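Local coordinates for protein glycosyl hydrolase BlGH5_18 (Bifidobacterium longum subsp. infantis, PDB 7LQX) that probably hydrolyses glycosidic bonds in N-glycan breakdown, as a family 5 glycoside hydrolase of subfamily 18 from a gut bacterium, at residues V309-M321 with E328-K341. Numbering follows the deposited sequence.
With EDO (1,2-ethanediol), chain E.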
# COMPACT_ATOMS: atom_id res chain seq x y z
N VAL A 309 6.02 -30.70 -6.81
CA VAL A 309 6.79 -29.65 -7.46
C VAL A 309 5.80 -28.66 -8.05
O VAL A 309 4.90 -29.06 -8.79
CB VAL A 309 7.70 -30.20 -8.58
CG1 VAL A 309 8.45 -29.06 -9.25
CG2 VAL A 309 8.64 -31.26 -8.03
N THR A 310 5.97 -27.39 -7.72
CA THR A 310 5.08 -26.32 -8.19
C THR A 310 5.93 -25.26 -8.86
O THR A 310 6.69 -24.55 -8.21
CB THR A 310 4.27 -25.78 -7.01
OG1 THR A 310 3.66 -26.89 -6.33
CG2 THR A 310 3.21 -24.80 -7.47
N TRP A 311 5.81 -25.19 -10.19
CA TRP A 311 6.70 -24.32 -10.96
C TRP A 311 6.32 -22.86 -10.74
O TRP A 311 5.14 -22.51 -10.64
CB TRP A 311 6.66 -24.69 -12.47
CG TRP A 311 7.94 -24.22 -13.09
CD1 TRP A 311 8.16 -23.06 -13.78
CD2 TRP A 311 9.21 -24.88 -12.99
NE1 TRP A 311 9.48 -22.97 -14.13
CE2 TRP A 311 10.15 -24.07 -13.66
CE3 TRP A 311 9.64 -26.08 -12.42
CZ2 TRP A 311 11.49 -24.41 -13.75
CZ3 TRP A 311 10.97 -26.41 -12.51
CH2 TRP A 311 11.88 -25.58 -13.17
N TRP A 312 7.33 -21.99 -10.61
CA TRP A 312 7.13 -20.54 -10.65
C TRP A 312 7.53 -20.09 -12.06
O TRP A 312 8.72 -20.06 -12.37
CB TRP A 312 7.98 -19.80 -9.60
CG TRP A 312 7.56 -18.37 -9.65
CD1 TRP A 312 7.94 -17.44 -10.57
CD2 TRP A 312 6.59 -17.74 -8.81
NE1 TRP A 312 7.27 -16.27 -10.35
CE2 TRP A 312 6.44 -16.42 -9.27
CE3 TRP A 312 5.85 -18.16 -7.70
CZ2 TRP A 312 5.57 -15.51 -8.67
CZ3 TRP A 312 4.98 -17.26 -7.10
CH2 TRP A 312 4.85 -15.95 -7.59
N CYS A 313 6.57 -19.72 -12.92
CA CYS A 313 5.16 -19.53 -12.62
C CYS A 313 4.34 -19.94 -13.85
O CYS A 313 4.89 -20.33 -14.89
CB CYS A 313 4.86 -18.08 -12.27
SG CYS A 313 5.54 -16.87 -13.42
N SER A 314 3.02 -19.84 -13.77
CA SER A 314 2.19 -20.30 -14.88
C SER A 314 2.37 -19.41 -16.10
O SER A 314 2.58 -19.91 -17.21
CB SER A 314 0.72 -20.38 -14.47
OG SER A 314 0.18 -19.10 -14.20
N HIS A 315 2.29 -18.09 -15.92
CA HIS A 315 2.20 -17.14 -17.03
C HIS A 315 3.22 -16.02 -16.88
O HIS A 315 3.40 -15.46 -15.79
CB HIS A 315 0.78 -16.55 -17.10
CG HIS A 315 -0.26 -17.53 -17.52
ND1 HIS A 315 -0.76 -18.51 -16.69
CD2 HIS A 315 -0.89 -17.69 -18.72
CE1 HIS A 315 -1.66 -19.22 -17.35
NE2 HIS A 315 -1.75 -18.75 -18.58
N ASP A 316 3.89 -15.69 -17.99
CA ASP A 316 4.78 -14.54 -18.03
C ASP A 316 4.06 -13.30 -17.51
O ASP A 316 2.84 -13.17 -17.61
CB ASP A 316 5.24 -14.28 -19.47
CG ASP A 316 6.37 -15.19 -19.91
OD1 ASP A 316 6.87 -16.00 -19.11
OD2 ASP A 316 6.74 -15.11 -21.10
N VAL A 317 4.83 -12.37 -16.94
CA VAL A 317 4.27 -11.10 -16.50
C VAL A 317 4.20 -10.15 -17.69
O VAL A 317 5.19 -9.95 -18.40
CB VAL A 317 5.12 -10.48 -15.38
CG1 VAL A 317 4.48 -9.19 -14.88
CG2 VAL A 317 5.32 -11.47 -14.26
N ASP A 318 3.02 -9.56 -17.90
CA ASP A 318 2.80 -8.64 -19.00
C ASP A 318 3.95 -7.65 -19.16
O ASP A 318 4.37 -7.00 -18.20
CB ASP A 318 1.50 -7.88 -18.72
CG ASP A 318 0.90 -7.28 -19.97
OD1 ASP A 318 1.57 -6.45 -20.61
OD2 ASP A 318 -0.24 -7.65 -20.29
N SER A 319 4.45 -7.53 -20.40
CA SER A 319 5.56 -6.63 -20.69
C SER A 319 5.20 -5.17 -20.49
O SER A 319 6.10 -4.32 -20.43
CB SER A 319 6.05 -6.83 -22.13
OG SER A 319 5.04 -6.52 -23.08
N ARG A 320 3.92 -4.84 -20.39
CA ARG A 320 3.52 -3.47 -20.13
C ARG A 320 3.78 -3.04 -18.70
O ARG A 320 3.74 -1.83 -18.42
CB ARG A 320 2.04 -3.31 -20.45
CG ARG A 320 1.78 -3.34 -21.94
CD ARG A 320 0.31 -3.35 -22.24
NE ARG A 320 -0.30 -4.64 -21.94
CZ ARG A 320 -1.58 -4.93 -22.15
NH1 ARG A 320 -2.40 -4.02 -22.66
NH2 ARG A 320 -2.05 -6.14 -21.85
N MSE A 321 4.00 -3.97 -17.79
CA MSE A 321 4.27 -3.63 -16.40
C MSE A 321 5.73 -3.34 -16.19
O MSE A 321 6.59 -4.02 -16.76
CB MSE A 321 3.80 -4.76 -15.50
CG MSE A 321 2.30 -4.96 -15.56
SE MSE A 321 1.75 -6.40 -14.48
CE MSE A 321 -0.13 -6.34 -14.98
N GLU A 328 11.86 -11.42 -14.23
CA GLU A 328 10.58 -11.82 -13.67
C GLU A 328 9.54 -12.01 -14.75
O GLU A 328 8.64 -12.85 -14.63
CB GLU A 328 10.07 -10.78 -12.67
CG GLU A 328 10.91 -10.66 -11.41
CD GLU A 328 10.52 -11.64 -10.31
OE1 GLU A 328 9.62 -12.48 -10.50
OE2 GLU A 328 11.13 -11.54 -9.22
N HIS A 329 9.64 -11.23 -15.83
CA HIS A 329 8.61 -11.30 -16.85
C HIS A 329 8.58 -12.65 -17.55
O HIS A 329 7.52 -13.08 -18.02
CB HIS A 329 8.86 -10.22 -17.90
CG HIS A 329 8.56 -8.83 -17.44
ND1 HIS A 329 7.30 -8.27 -17.53
CD2 HIS A 329 9.35 -7.88 -16.89
CE1 HIS A 329 7.33 -7.04 -17.06
NE2 HIS A 329 8.57 -6.78 -16.67
N ALA A 330 9.73 -13.33 -17.63
CA ALA A 330 9.91 -14.51 -18.47
C ALA A 330 9.81 -15.82 -17.70
O ALA A 330 10.08 -16.89 -18.27
CB ALA A 330 11.26 -14.44 -19.19
N LEU A 331 9.43 -15.78 -16.43
CA LEU A 331 9.39 -16.98 -15.59
C LEU A 331 8.21 -17.89 -15.87
O LEU A 331 8.13 -18.97 -15.28
CB LEU A 331 9.43 -16.59 -14.12
CG LEU A 331 10.82 -16.19 -13.60
CD1 LEU A 331 10.68 -15.53 -12.22
CD2 LEU A 331 11.76 -17.36 -13.52
N GLY A 332 7.32 -17.53 -16.79
CA GLY A 332 6.17 -18.36 -17.05
C GLY A 332 6.47 -19.61 -17.85
O GLY A 332 7.48 -19.73 -18.56
N LEU A 333 5.53 -20.56 -17.75
CA LEU A 333 5.45 -21.70 -18.66
C LEU A 333 4.67 -21.34 -19.92
O LEU A 333 4.85 -21.98 -20.95
CB LEU A 333 4.76 -22.86 -17.95
CG LEU A 333 5.41 -23.39 -16.68
CD1 LEU A 333 4.56 -24.55 -16.16
CD2 LEU A 333 6.84 -23.81 -16.93
N PHE A 334 3.79 -20.34 -19.82
CA PHE A 334 3.07 -19.76 -20.94
C PHE A 334 3.55 -18.32 -21.10
O PHE A 334 3.88 -17.66 -20.11
CB PHE A 334 1.57 -19.72 -20.68
CG PHE A 334 0.94 -21.07 -20.54
CD1 PHE A 334 0.49 -21.75 -21.65
CD2 PHE A 334 0.81 -21.67 -19.30
CE1 PHE A 334 -0.09 -23.00 -21.53
CE2 PHE A 334 0.24 -22.92 -19.18
CZ PHE A 334 -0.21 -23.59 -20.29
N ASP A 335 3.58 -17.84 -22.33
CA ASP A 335 3.98 -16.46 -22.58
C ASP A 335 2.82 -15.52 -22.26
O ASP A 335 1.73 -15.93 -21.86
CB ASP A 335 4.57 -16.31 -23.99
CG ASP A 335 3.57 -16.54 -25.09
OD1 ASP A 335 2.35 -16.30 -24.90
OD2 ASP A 335 4.02 -16.95 -26.18
N GLU A 336 3.07 -14.22 -22.42
CA GLU A 336 2.10 -13.20 -22.04
C GLU A 336 0.89 -13.15 -22.96
O GLU A 336 -0.03 -12.36 -22.71
CB GLU A 336 2.75 -11.81 -21.97
CG GLU A 336 3.13 -11.21 -23.32
CD GLU A 336 3.55 -9.76 -23.22
OE1 GLU A 336 3.08 -9.07 -22.30
OE2 GLU A 336 4.34 -9.29 -24.08
N HIS A 337 0.87 -13.94 -24.03
CA HIS A 337 -0.31 -14.09 -24.87
C HIS A 337 -0.98 -15.44 -24.67
O HIS A 337 -1.91 -15.78 -25.41
CB HIS A 337 0.06 -13.84 -26.33
CG HIS A 337 0.61 -12.46 -26.56
ND1 HIS A 337 -0.19 -11.34 -26.58
CD2 HIS A 337 1.88 -12.03 -26.76
CE1 HIS A 337 0.56 -10.27 -26.79
NE2 HIS A 337 1.82 -10.67 -26.90
N GLY A 338 -0.54 -16.22 -23.68
CA GLY A 338 -1.21 -17.44 -23.30
C GLY A 338 -0.71 -18.69 -23.98
O GLY A 338 -1.31 -19.75 -23.78
N ASN A 339 0.36 -18.61 -24.75
CA ASN A 339 0.82 -19.75 -25.53
C ASN A 339 1.98 -20.47 -24.86
O ASN A 339 2.86 -19.84 -24.27
CB ASN A 339 1.22 -19.26 -26.91
CG ASN A 339 0.06 -18.65 -27.64
OD1 ASN A 339 -1.03 -19.23 -27.66
ND2 ASN A 339 0.25 -17.45 -28.18
N ILE A 340 1.95 -21.80 -24.95
CA ILE A 340 2.91 -22.61 -24.22
C ILE A 340 4.33 -22.33 -24.71
O ILE A 340 4.57 -22.15 -25.91
CB ILE A 340 2.53 -24.09 -24.38
CG1 ILE A 340 3.31 -24.95 -23.39
CG2 ILE A 340 2.78 -24.58 -25.80
CD1 ILE A 340 2.92 -26.43 -23.42
N LYS A 341 5.25 -22.28 -23.79
CA LYS A 341 6.66 -22.10 -24.06
C LYS A 341 7.39 -23.43 -23.99
O LYS A 341 6.86 -24.41 -23.44
CB LYS A 341 7.27 -21.13 -23.04
CG LYS A 341 6.63 -19.76 -23.09
CD LYS A 341 6.94 -18.90 -21.87
CE LYS A 341 8.42 -18.62 -21.69
NZ LYS A 341 8.67 -17.85 -20.44
C1 EDO E . 11.29 -14.74 -7.64
O1 EDO E . 12.03 -13.63 -8.15
C2 EDO E . 10.02 -14.96 -8.45
O2 EDO E . 9.24 -13.75 -8.48
O HOH W 1 10.60 -20.44 -14.87
O HOH W 2 7.66 -13.71 -12.06
O HOH W 3 -2.46 -19.84 -20.92
O HOH W 4 5.67 -13.19 -22.53
O HOH W 5 9.01 -15.29 -22.23
O HOH W 6 -0.41 -10.67 -20.44
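D316 turns its carboxylate into the loop 328-341, where OD1 accepts both the backbone N of G332 at 2.8 Å, met nearly along the C-O axis, and, through its syn lone pair, K341 NZ at 2.9 Å in a salt bridge. Replaced by alanine, this position would probably leave the K341 ammonium without its carboxylate and G332 N without its acceptor. Backbone bonds zip up the buried side: C313 N to L331 O, F334 N to S314 O and D316 N to F334 O. Next to these bonds F334 lies in an offset stack on H315, planes at 19°, while L333 CD2 packs 3.5 Å from CD1 of W311. The H329 ring donates ND1-H to V317 O, which lies in the ring plane, 2.8 Å away. The other side is wetter: two waters sit on D316 OD2, and E336, extended beyond CG, carries its carboxylate to S319 N and OG. 1,2-Ethanediol, probably from the crystallisation liquor, lies over one W312 face and hydrogen-bonds to the E328 carboxylate, consistent with a pocket. The W312-C313 peptide bond is cis; such a non-proline cis peptide following the tryptophan near the C-terminal end of the eighth barrel strand recurs in (beta/alpha)8 glycoside hydrolases of family 5.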